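Long-range contacts in inositol-1,4,5-trisphosphate 5-phosphatase 1 (Schizosaccharomyces pombe, PDB 1I9Z), which removes the 5-phosphate from soluble and lipid inositol phosphates through its central catalytic domain, and so helps control phosphoinositide levels in membrane trafficking and signalling: residues E131-K136 with S186-R191; V103-G108 with I151-E156. All blocks are in the same frame, centred on the assembly; numbering follows the deposited sequence.

Contact 1 (E131-K136 with S186-R191); sequences EGTVKK and SGLRFR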
ATOM      1  N   GLU A 131      -9.581  -6.842  -9.078  1.00 15.66           N
ATOM      2  CA  GLU A 131     -10.781  -6.845  -8.272  1.00 15.75           C
ATOM      3  C   GLU A 131     -10.726  -5.743  -7.260  1.00 16.85           C
ATOM      4  O   GLU A 131      -9.621  -5.323  -6.855  1.00 16.17           O
ATOM      5  CB  GLU A 131     -10.969  -8.189  -7.551  1.00 17.25           C
ATOM      6  CG  GLU A 131     -11.042  -9.346  -8.592  1.00 19.37           C
ATOM      7  CD  GLU A 131     -11.065 -10.755  -7.975  1.00 22.50           C
ATOM      8  OE1 GLU A 131     -11.021 -10.886  -6.758  1.00 20.65           O
ATOM      9  OE2 GLU A 131     -11.091 -11.734  -8.735  1.00 24.21           O
ATOM     10  N   GLY A 132     -11.888  -5.235  -6.862  1.00 15.51           N
ATOM     11  CA  GLY A 132     -11.856  -4.194  -5.847  1.00 16.92           C
ATOM     12  C   GLY A 132     -12.950  -4.385  -4.836  1.00 16.21           C
ATOM     13  O   GLY A 132     -13.971  -5.054  -5.131  1.00 17.90           O
ATOM     14  N   THR A 133     -12.751  -3.813  -3.642  1.00 16.71           N
ATOM     15  CA  THR A 133     -13.811  -3.864  -2.643  1.00 17.35           C
ATOM     16  C   THR A 133     -13.594  -2.771  -1.583  1.00 16.46           C
ATOM     17  O   THR A 133     -12.604  -2.007  -1.639  1.00 17.59           O
ATOM     18  CB  THR A 133     -13.890  -5.270  -1.993  1.00 17.34           C
ATOM     19  OG1 THR A 133     -15.102  -5.375  -1.227  1.00 17.76           O
ATOM     20  CG2 THR A 133     -12.673  -5.512  -1.090  1.00 16.61           C
ATOM     21  N   VAL A 134     -14.531  -2.629  -0.659  1.00 14.89           N
ATOM     22  CA  VAL A 134     -14.362  -1.606   0.376  1.00 15.03           C
ATOM     23  C   VAL A 134     -14.892  -2.217   1.663  1.00 17.37           C
ATOM     24  O   VAL A 134     -15.640  -3.213   1.611  1.00 17.77           O
ATOM     25  CB  VAL A 134     -15.246  -0.332   0.093  1.00 14.65           C
ATOM     26  CG1 VAL A 134     -14.816   0.283  -1.238  1.00 16.73           C
ATOM     27  CG2 VAL A 134     -16.785  -0.684   0.161  1.00 17.43           C
ATOM     28  N   LYS A 135     -14.538  -1.613   2.792  1.00 15.52           N
ATOM     29  CA  LYS A 135     -15.113  -2.082   4.061  1.00 17.82           C
ATOM     30  C   LYS A 135     -15.143  -0.918   5.033  1.00 17.17           C
ATOM     31  O   LYS A 135     -14.086  -0.296   5.342  1.00 17.12           O
ATOM     32  CB  LYS A 135     -14.284  -3.226   4.673  1.00 16.79           C
ATOM     33  CG  LYS A 135     -14.836  -3.688   6.067  1.00 18.29           C
ATOM     34  CD  LYS A 135     -16.158  -4.405   5.926  1.00 20.02           C
ATOM     35  CE  LYS A 135     -16.696  -4.798   7.329  1.00 19.46           C
ATOM     36  NZ  LYS A 135     -18.056  -5.493   7.260  1.00 19.78           N
ATOM     37  N   LYS A 136     -16.337  -0.595   5.527  1.00 19.25           N
ATOM     38  CA  LYS A 136     -16.439   0.463   6.513  1.00 19.95           C
ATOM     39  C   LYS A 136     -16.051  -0.102   7.881  1.00 20.85           C
ATOM     40  O   LYS A 136     -16.159  -1.329   8.171  1.00 18.40           O
ATOM     41  CB  LYS A 136     -17.884   1.045   6.553  1.00 25.09           C
ATOM     42  CG  LYS A 136     -18.904   0.124   7.167  1.00 32.18           C
ATOM     43  CD  LYS A 136     -20.366   0.606   6.887  1.00 39.17           C
ATOM     44  CE  LYS A 136     -20.689   1.962   7.569  1.00 41.59           C
ATOM     45  NZ  LYS A 136     -20.638   1.939   9.109  1.00 45.00           N
ATOM     46  N   SER A 186     -10.569  -8.777   8.494  1.00 21.32           N
ATOM     47  CA  SER A 186     -11.540  -9.887   8.372  1.00 23.02           C
ATOM     48  C   SER A 186     -12.649  -9.545   7.379  1.00 23.22           C
ATOM     49  O   SER A 186     -13.211 -10.422   6.717  1.00 23.76           O
ATOM     50  CB  SER A 186     -12.242 -10.168   9.706  1.00 25.50           C
ATOM     51  OG  SER A 186     -11.293 -10.331  10.757  1.00 29.92           O
ATOM     52  N   GLY A 187     -12.981  -8.269   7.257  1.00 21.28           N
ATOM     53  CA  GLY A 187     -14.117  -7.918   6.404  1.00 22.54           C
ATOM     54  C   GLY A 187     -13.923  -7.662   4.928  1.00 23.45           C
ATOM     55  O   GLY A 187     -14.882  -7.751   4.149  1.00 24.96           O
ATOM     56  N   LEU A 188     -12.716  -7.304   4.525  1.00 23.33           N
ATOM     57  CA  LEU A 188     -12.475  -7.016   3.121  1.00 23.81           C
ATOM     58  C   LEU A 188     -12.469  -8.343   2.348  1.00 23.41           C
ATOM     59  O   LEU A 188     -11.699  -9.265   2.672  1.00 25.03           O
ATOM     60  CB  LEU A 188     -11.133  -6.313   3.002  1.00 23.00           C
ATOM     61  CG  LEU A 188     -10.717  -4.983   2.379  1.00 26.31           C
ATOM     62  CD1 LEU A 188     -11.843  -3.916   2.252  1.00 22.54           C
ATOM     63  CD2 LEU A 188      -9.502  -4.516   3.176  1.00 22.03           C
ATOM     64  N   ARG A 189     -13.331  -8.464   1.357  1.00 23.21           N
ATOM     65  CA  ARG A 189     -13.372  -9.701   0.580  1.00 24.60           C
ATOM     66  C   ARG A 189     -13.585  -9.329  -0.857  1.00 22.61           C
ATOM     67  O   ARG A 189     -14.457  -8.523  -1.136  1.00 20.93           O
ATOM     68  CB  ARG A 189     -14.547 -10.543   1.022  1.00 28.41           C
ATOM     69  CG  ARG A 189     -14.277 -11.203   2.358  1.00 34.18           C
ATOM     70  CD  ARG A 189     -13.496 -12.482   2.103  1.00 39.67           C
ATOM     71  NE  ARG A 189     -13.370 -13.241   3.342  1.00 42.29           N
ATOM     72  CZ  ARG A 189     -12.568 -12.877   4.333  1.00 43.45           C
ATOM     73  NH1 ARG A 189     -11.821 -11.789   4.215  1.00 44.41           N
ATOM     74  NH2 ARG A 189     -12.540 -13.573   5.452  1.00 44.26           N
ATOM     75  N   PHE A 190     -12.775  -9.887  -1.748  1.00 21.16           N
ATOM     76  CA  PHE A 190     -12.948  -9.570  -3.177  1.00 22.52           C
ATOM     77  C   PHE A 190     -13.881 -10.614  -3.786  1.00 25.65           C
ATOM     78  O   PHE A 190     -14.734 -11.110  -3.077  1.00 28.40           O
ATOM     79  CB  PHE A 190     -11.620  -9.571  -3.880  1.00 20.43           C
ATOM     80  CG  PHE A 190     -10.626  -8.567  -3.319  1.00 19.36           C
ATOM     81  CD1 PHE A 190      -9.676  -8.986  -2.407  1.00 17.19           C
ATOM     82  CD2 PHE A 190     -10.591  -7.263  -3.762  1.00 18.44           C
ATOM     83  CE1 PHE A 190      -8.654  -8.112  -1.943  1.00 18.67           C
ATOM     84  CE2 PHE A 190      -9.594  -6.381  -3.307  1.00 17.53           C
ATOM     85  CZ  PHE A 190      -8.619  -6.838  -2.392  1.00 19.12           C
ATOM     86  N   ARG A 191     -13.755 -10.964  -5.054  1.00 25.88           N
ATOM     87  CA  ARG A 191     -14.667 -11.993  -5.611  1.00 28.43           C
ATOM     88  C   ARG A 191     -14.474 -13.383  -4.999  1.00 31.56           C
ATOM     89  O   ARG A 191     -13.338 -13.787  -4.639  1.00 31.01           O
ATOM     90  CB  ARG A 191     -14.467 -12.107  -7.115  1.00 28.42           C
ATOM     91  CG  ARG A 191     -14.645 -10.734  -7.766  1.00 25.87           C
ATOM     92  CD  ARG A 191     -14.653 -10.788  -9.309  1.00 28.33           C
ATOM     93  NE  ARG A 191     -15.789 -11.529  -9.874  1.00 30.13           N
ATOM     94  CZ  ARG A 191     -15.829 -12.011 -11.124  1.00 30.30           C
ATOM     95  NH1 ARG A 191     -14.797 -11.840 -11.935  1.00 31.28           N
ATOM     96  NH2 ARG A 191     -16.908 -12.657 -11.570  1.00 30.96           N
TER
HETATM   97  O   HOH W   1     -11.536 -11.517 -11.226  1.00 28.08           O
HETATM   98  O   HOH W   2     -15.463  -6.353   1.397  1.00 20.43           O
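Strand residues 131-135 and segment 187-191, which leaves a helix, run nearly antiparallel, their end-to-end directions 159° apart, with Thr133 CA 5.8 Å from Phe190 CA and Lys135 CA 5.7 Å from Leu188 CA. Glu131, Thr133 and Lys135 all direct their CB atoms toward segment 186-191. Glu131 CG stands anti to its own carbonyl carbon (chi1 -59°) and the chain is extended beyond it, which carries the carboxylate past the ring-bearing CB of Phe190 to the backbone of Arg191. There Arg191 N donates to Glu131 OE1 over 3.2 Å, moderately bent at 145° and coming from above the carboxylate plane. The same oxygen forms a salt bridge with Arg194, while OE2 accepts a hydrogen bond from a water; the aliphatic part of Arg191 lies across the carboxylate, Arg191 CG being 3.6 Å from Glu131 CD. This is the face of the five-stranded sheet turned away from the other sheet of the DNase I-like sandwich, at its edge strand 127-136; residues 188-191, just past helix 174-187, run back along the strand over that face, and Phe190 also touches Ala150 and Arg152 of strand 147-155. Thr133 puts its methyl over one face of the Phe190 ring, a CH-pi contact with CG2 4.1 Å from the ring centroid, offset toward the rim. A water that accepts from Arg189 N also bonds Thr133 OG1 and can reach Val134 O, bridging the backbones. Leu188 CD1 reaches Lys135 CB at 3.5 Å, and beyond it the bend of Lys135 at chi2 lays CD and CE along Gly187.

Contact 2 (V103-G108 with I151-E156); sequences VQLRSG and IRFDYE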
ATOM      1  N   VAL A 103      -2.261   4.716 -17.803  1.00 23.91           N
ATOM      2  CA  VAL A 103      -3.684   4.578 -17.844  1.00 23.21           C
ATOM      3  C   VAL A 103      -4.140   4.244 -16.414  1.00 21.15           C
ATOM      4  O   VAL A 103      -3.369   3.658 -15.625  1.00 20.77           O
ATOM      5  CB  VAL A 103      -4.139   3.426 -18.748  1.00 25.81           C
ATOM      6  CG1 VAL A 103      -3.798   3.754 -20.223  1.00 27.88           C
ATOM      7  CG2 VAL A 103      -3.505   2.142 -18.308  1.00 24.64           C
ATOM      8  N   GLN A 104      -5.387   4.614 -16.106  1.00 18.99           N
ATOM      9  CA  GLN A 104      -5.949   4.267 -14.788  1.00 18.54           C
ATOM     10  C   GLN A 104      -6.533   2.875 -14.935  1.00 19.14           C
ATOM     11  O   GLN A 104      -7.436   2.603 -15.757  1.00 18.65           O
ATOM     12  CB  GLN A 104      -7.041   5.262 -14.386  1.00 18.61           C
ATOM     13  CG  GLN A 104      -7.906   4.816 -13.169  1.00 21.32           C
ATOM     14  CD  GLN A 104      -8.900   5.889 -12.834  1.00 22.73           C
ATOM     15  OE1 GLN A 104      -8.549   7.074 -12.864  1.00 23.10           O
ATOM     16  NE2 GLN A 104     -10.160   5.499 -12.540  1.00 21.66           N
ATOM     17  N   LEU A 105      -6.023   1.974 -14.138  1.00 17.90           N
ATOM     18  CA  LEU A 105      -6.500   0.616 -14.148  1.00 18.35           C
ATOM     19  C   LEU A 105      -7.877   0.575 -13.500  1.00 17.95           C
ATOM     20  O   LEU A 105      -8.867  -0.017 -14.036  1.00 16.03           O
ATOM     21  CB  LEU A 105      -5.521  -0.251 -13.349  1.00 19.18           C
ATOM     22  CG  LEU A 105      -5.667  -1.744 -13.359  1.00 18.69           C
ATOM     23  CD1 LEU A 105      -5.353  -2.243 -14.800  1.00 19.75           C
ATOM     24  CD2 LEU A 105      -4.674  -2.376 -12.313  1.00 19.67           C
ATOM     25  N   ARG A 106      -7.961   1.157 -12.307  1.00 16.46           N
ATOM     26  CA  ARG A 106      -9.212   1.125 -11.548  1.00 17.38           C
ATOM     27  C   ARG A 106      -9.134   2.065 -10.339  1.00 17.96           C
ATOM     28  O   ARG A 106      -8.019   2.388  -9.893  1.00 18.04           O
ATOM     29  CB  ARG A 106      -9.487  -0.300 -10.978  1.00 17.03           C
ATOM     30  CG  ARG A 106     -11.000  -0.309 -10.496  1.00 19.43           C
ATOM     31  CD  ARG A 106     -11.715  -1.136  -9.339  1.00 29.15           C
ATOM     32  NE  ARG A 106     -11.929  -2.449  -9.813  1.00 22.14           N
ATOM     33  CZ  ARG A 106     -12.791  -3.440  -9.544  1.00 19.25           C
ATOM     34  NH1 ARG A 106     -13.851  -3.554  -8.686  1.00 16.87           N
ATOM     35  NH2 ARG A 106     -12.484  -4.484 -10.288  1.00 16.18           N
ATOM     36  N   SER A 107     -10.286   2.493  -9.835  1.00 16.41           N
ATOM     37  CA  SER A 107     -10.358   3.307  -8.636  1.00 17.27           C
ATOM     38  C   SER A 107     -11.544   2.811  -7.836  1.00 16.77           C
ATOM     39  O   SER A 107     -12.480   2.181  -8.351  1.00 17.34           O
ATOM     40  CB  SER A 107     -10.489   4.835  -8.874  1.00 17.48           C
ATOM     41  OG  SER A 107     -11.797   5.151  -9.314  1.00 20.00           O
ATOM     42  N   GLY A 108     -11.513   3.120  -6.558  1.00 16.35           N
ATOM     43  CA  GLY A 108     -12.576   2.711  -5.651  1.00 16.80           C
ATOM     44  C   GLY A 108     -12.757   3.840  -4.639  1.00 16.28           C
ATOM     45  O   GLY A 108     -11.812   4.650  -4.426  1.00 14.54           O
ATOM     46  N   ILE A 151      -7.811  -2.684  -3.858  1.00 12.95           N
ATOM     47  CA  ILE A 151      -7.761  -3.206  -5.221  1.00 15.16           C
ATOM     48  C   ILE A 151      -6.583  -4.214  -5.288  1.00 16.40           C
ATOM     49  O   ILE A 151      -5.483  -3.929  -4.801  1.00 16.34           O
ATOM     50  CB  ILE A 151      -7.537  -2.056  -6.220  1.00 15.03           C
ATOM     51  CG1 ILE A 151      -8.801  -1.138  -6.193  1.00 12.85           C
ATOM     52  CG2 ILE A 151      -7.307  -2.664  -7.619  1.00 15.22           C
ATOM     53  CD1 ILE A 151      -8.524   0.319  -6.843  1.00 14.41           C
ATOM     54  N   ARG A 152      -6.828  -5.376  -5.892  1.00 15.44           N
ATOM     55  CA  ARG A 152      -5.812  -6.401  -6.046  1.00 16.38           C
ATOM     56  C   ARG A 152      -5.770  -6.799  -7.525  1.00 18.70           C
ATOM     57  O   ARG A 152      -6.682  -6.485  -8.320  1.00 16.63           O
ATOM     58  CB  ARG A 152      -6.129  -7.610  -5.150  1.00 14.50           C
ATOM     59  CG  ARG A 152      -7.461  -8.445  -5.520  1.00 18.00           C
ATOM     60  CD  ARG A 152      -7.296  -9.407  -6.728  1.00 18.28           C
ATOM     61  NE  ARG A 152      -6.226 -10.384  -6.472  1.00 18.29           N
ATOM     62  CZ  ARG A 152      -5.567 -11.095  -7.397  1.00 20.29           C
ATOM     63  NH1 ARG A 152      -4.580 -11.910  -6.999  1.00 19.87           N
ATOM     64  NH2 ARG A 152      -5.902 -11.031  -8.698  1.00 18.85           N
ATOM     65  N   PHE A 153      -4.672  -7.442  -7.910  1.00 17.06           N
ATOM     66  CA  PHE A 153      -4.532  -7.867  -9.289  1.00 16.90           C
ATOM     67  C   PHE A 153      -3.323  -8.810  -9.388  1.00 18.45           C
ATOM     68  O   PHE A 153      -2.465  -8.884  -8.469  1.00 18.73           O
ATOM     69  CB  PHE A 153      -4.369  -6.646 -10.246  1.00 15.61           C
ATOM     70  CG  PHE A 153      -3.179  -5.748  -9.961  1.00 18.76           C
ATOM     71  CD1 PHE A 153      -1.937  -6.028 -10.509  1.00 17.10           C
ATOM     72  CD2 PHE A 153      -3.305  -4.627  -9.125  1.00 18.87           C
ATOM     73  CE1 PHE A 153      -0.817  -5.214 -10.240  1.00 22.79           C
ATOM     74  CE2 PHE A 153      -2.209  -3.792  -8.838  1.00 20.84           C
ATOM     75  CZ  PHE A 153      -0.960  -4.071  -9.389  1.00 22.13           C
ATOM     76  N   ASP A 154      -3.248  -9.532 -10.497  1.00 18.80           N
ATOM     77  CA  ASP A 154      -2.077 -10.384 -10.679  1.00 21.51           C
ATOM     78  C   ASP A 154      -1.262  -9.664 -11.726  1.00 21.32           C
ATOM     79  O   ASP A 154      -1.832  -9.066 -12.657  1.00 21.60           O
ATOM     80  CB  ASP A 154      -2.493 -11.769 -11.184  1.00 21.32           C
ATOM     81  CG  ASP A 154      -3.240 -12.505 -10.175  1.00 21.73           C
ATOM     82  OD1 ASP A 154      -2.690 -12.652  -9.072  1.00 22.23           O
ATOM     83  OD2 ASP A 154      -4.379 -12.935 -10.416  1.00 21.96           O
ATOM     84  N   TYR A 155       0.059  -9.664 -11.536  1.00 20.50           N
ATOM     85  CA  TYR A 155       1.001  -9.108 -12.508  1.00 19.89           C
ATOM     86  C   TYR A 155       1.747 -10.402 -12.926  1.00 22.26           C
ATOM     87  O   TYR A 155       2.564 -10.980 -12.178  1.00 20.37           O
ATOM     88  CB  TYR A 155       1.907  -8.047 -11.906  1.00 20.73           C
ATOM     89  CG  TYR A 155       2.714  -7.329 -12.965  1.00 22.65           C
ATOM     90  CD1 TYR A 155       2.510  -5.969 -13.215  1.00 23.79           C
ATOM     91  CD2 TYR A 155       3.688  -8.002 -13.718  1.00 22.87           C
ATOM     92  CE1 TYR A 155       3.234  -5.296 -14.158  1.00 23.89           C
ATOM     93  CE2 TYR A 155       4.441  -7.323 -14.699  1.00 24.21           C
ATOM     94  CZ  TYR A 155       4.200  -5.977 -14.908  1.00 25.58           C
ATOM     95  OH  TYR A 155       4.876  -5.279 -15.862  1.00 26.34           O
ATOM     96  N   GLU A 156       1.429 -10.841 -14.145  1.00 21.91           N
ATOM     97  CA  GLU A 156       1.885 -12.149 -14.615  1.00 24.24           C
ATOM     98  C   GLU A 156       1.377 -13.129 -13.545  1.00 25.37           C
ATOM     99  O   GLU A 156       0.192 -13.090 -13.215  1.00 24.57           O
ATOM    100  CB  GLU A 156       3.406 -12.189 -14.794  1.00 22.55           C
ATOM    101  CG  GLU A 156       3.921 -11.309 -15.928  1.00 23.27           C
ATOM    102  CD  GLU A 156       3.388 -11.627 -17.358  1.00 25.66           C
ATOM    103  OE1 GLU A 156       2.749 -12.657 -17.617  1.00 27.25           O
ATOM    104  OE2 GLU A 156       3.620 -10.787 -18.236  1.00 29.05           O
TER
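Two beta sheets stacked face to face make the sandwich of the DNase I-like fold, and Leu105 of one meets Phe153 of the other inside it. The sheet-to-sheet character shows in the axes: strands 103-108 and 151-155 approach to 8.8 Å, with N-to-C directions 148° apart, too wide for backbone pairing, and side chains span the gap, reaching one another or the opposite backbone. Leu105 CD2 rests over one face of the Phe153 ring, 4.1 Å from CD2 of that ring. Phe153 CG lies between its backbone N and carbonyl carbon (chi1 59°), turning the ring to pass obliquely beside the leucine, a face offered near the CD2 rim. Two residues back, Ile151 makes the closest approach with the end of its longer branch: CD1 comes 3.7 Å from Arg106 O and 3.9 Å from Ser107 CA, so a methyl covers backbone where Leu105 covers a ring. The Arg106 chain passes alongside, its CD 4.3 Å from Ile151 CG1. The apolar patch continues into neighbouring strands: Ile151 also touches Leu115 and Ile117 of strand 113-120, and Leu105 and Phe153 both touch Val130 of strand 127-136. Strand 102-110 is an edge strand of its six-stranded sheet, bonded through its backbone to strand 113-120, and Ser107 turns from the interface to hydrogen-bond Glu85 of helix 78-94; strand 147-155 lies between strands 127-136 and 158-166 in the five-stranded sheet.

How the contacts relate
Both contacts engage the five-stranded sheet through neighbouring strands, 127-136 in contact 1 and 147-155 in contact 2, their centres 14 Å apart. A probable backbone hydrogen bond, Glu131 O to Arg152 N at 3.0 Å, joins them directly. Contact 1 attaches a post-helix segment to that sheet and buries 457 Å², against 192 Å² where contact 2 packs it on the other sheet. Each is partly buried, but the first includes exposed residues and combines carboxylate and water-mediated bonds with apolar packing; the second has none exposed and relies on apolar contacts with a ring, backbone and the aliphatic part of an arginine. Arg106 also packs against contact 1, NH1 lying 3.2 Å from Gly132 N without bonding to it.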